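Sister chromatid cohesion protein (Chaetomium thermophilum, PDB 5T8V) probably binds chromatin and loads cohesin onto it, as a member of the SCC2/Nipped-B family, this chain being its C-terminal HEAT-repeat part. Local coordinates at residues L569-M572 against K577-S580. Residues are numbered along the deposited sequence; the frame is centred on the assembly and turned at random.
Sequences LREM and KWLS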
# COMPACT_ATOMS: atom_id res chain seq x y z
N LEU A 569 6.40 -13.85 47.11
CA LEU A 569 7.36 -13.52 46.06
C LEU A 569 8.65 -12.95 46.63
O LEU A 569 9.73 -13.17 46.06
CB LEU A 569 6.75 -12.54 45.06
CG LEU A 569 6.09 -13.19 43.84
CD1 LEU A 569 7.13 -13.85 42.95
CD2 LEU A 569 5.02 -14.19 44.25
N ARG A 570 8.58 -12.22 47.75
CA ARG A 570 9.80 -11.76 48.40
C ARG A 570 10.65 -12.94 48.84
O ARG A 570 11.85 -13.02 48.53
CB ARG A 570 9.44 -10.86 49.58
CG ARG A 570 10.60 -10.02 50.10
CD ARG A 570 10.97 -10.41 51.53
NE ARG A 570 9.86 -10.23 52.46
CZ ARG A 570 9.85 -10.66 53.71
NH1 ARG A 570 10.90 -11.31 54.20
NH2 ARG A 570 8.80 -10.44 54.48
N GLU A 571 10.04 -13.89 49.56
CA GLU A 571 10.77 -15.09 49.97
C GLU A 571 11.32 -15.84 48.77
O GLU A 571 12.40 -16.44 48.84
CB GLU A 571 9.85 -16.01 50.79
CG GLU A 571 9.34 -15.40 52.09
CD GLU A 571 10.40 -15.32 53.17
OE1 GLU A 571 11.60 -15.19 52.83
OE2 GLU A 571 10.04 -15.40 54.36
N MET A 572 10.59 -15.83 47.65
CA MET A 572 11.04 -16.54 46.46
C MET A 572 12.26 -15.86 45.84
O MET A 572 13.20 -16.54 45.41
CB MET A 572 9.91 -16.61 45.44
CG MET A 572 9.28 -17.98 45.31
SD MET A 572 7.72 -17.92 44.40
CE MET A 572 6.65 -17.26 45.66
N LYS A 577 14.73 -21.77 45.77
CA LYS A 577 14.17 -23.06 46.16
C LYS A 577 12.97 -22.93 47.09
O LYS A 577 12.41 -23.96 47.48
CB LYS A 577 15.24 -23.92 46.83
CG LYS A 577 16.39 -24.31 45.92
CD LYS A 577 17.44 -25.11 46.68
CE LYS A 577 18.58 -25.55 45.77
NZ LYS A 577 19.61 -26.32 46.52
N TRP A 578 12.56 -21.71 47.45
CA TRP A 578 11.48 -21.54 48.41
C TRP A 578 10.15 -22.02 47.84
O TRP A 578 9.32 -22.58 48.58
CB TRP A 578 11.39 -20.06 48.81
CG TRP A 578 10.50 -19.79 49.98
CD1 TRP A 578 10.87 -19.79 51.30
CD2 TRP A 578 9.11 -19.44 49.95
NE1 TRP A 578 9.79 -19.48 52.09
CE2 TRP A 578 8.70 -19.26 51.29
CE3 TRP A 578 8.18 -19.27 48.93
CZ2 TRP A 578 7.39 -18.92 51.62
CZ3 TRP A 578 6.88 -18.93 49.26
CH2 TRP A 578 6.50 -18.76 50.60
N LEU A 579 9.93 -21.83 46.54
CA LEU A 579 8.65 -22.20 45.94
C LEU A 579 8.40 -23.70 46.03
O LEU A 579 7.39 -24.14 46.58
CB LEU A 579 8.60 -21.73 44.48
CG LEU A 579 7.38 -22.18 43.68
CD1 LEU A 579 6.10 -21.64 44.31
CD2 LEU A 579 7.49 -21.73 42.23
N SER A 580 9.33 -24.50 45.50
CA SER A 580 9.14 -25.94 45.47
C SER A 580 9.23 -26.57 46.85
O SER A 580 8.66 -27.65 47.07
CB SER A 580 10.17 -26.58 44.54
OG SER A 580 11.49 -26.17 44.89
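Glu571 lays its aliphatic stem over one face of the Trp578 indole. Glu571 CB makes a CH-pi contact, 3.5 Å from the centroid of the Trp578 five-membered ring and 13° off the ring normal. Glu571 CG runs on above the NE1-CE2-CZ2 side of the indole, 4.0 Å from Trp578 CE2. A bend at chi2 then turns the carboxylate, whose plane lies only 20° from that of the indole. The ring itself lies against Glu571 and Met572 near the C-terminal end of helix 556-574.

The two segments belong to helix 556-574 and the short helix 578-582, successive helices joined by a short link within the helical solenoid of this HEAT-repeat protein. No hydrogen bond passes between them; the contact is mainly side-chain packing, with the carbonyl O of Glu571 also 3.8 Å from Trp578 CB. Within the link, the backbone N of Lys577 is hydrogen-bonded to Asp575 OD1.

Followed outward from its CB, Met572 bridges both partners. Met572 CG sits 3.9 Å from Leu579 CB and close to Trp578 CE3. Met572 SD lies 4.1 Å from Leu579 CD1 and close to Leu579 CB. The bend at chi3 (-77°) carries Met572 CE back to the indole, 4.0 Å from Trp578 CZ3, an oblique approach to the ring. The Met572 and Trp578 side chains cross at about a right angle. Met572 and Leu579 are buried and share Trp506 as a neighbour; Met572 also rests on Ile537 of helix 527-550, whereas Leu579 reaches Arg511 and Glu515 of helix 509-520. Glu571 and Trp578, by contrast, remain partly exposed.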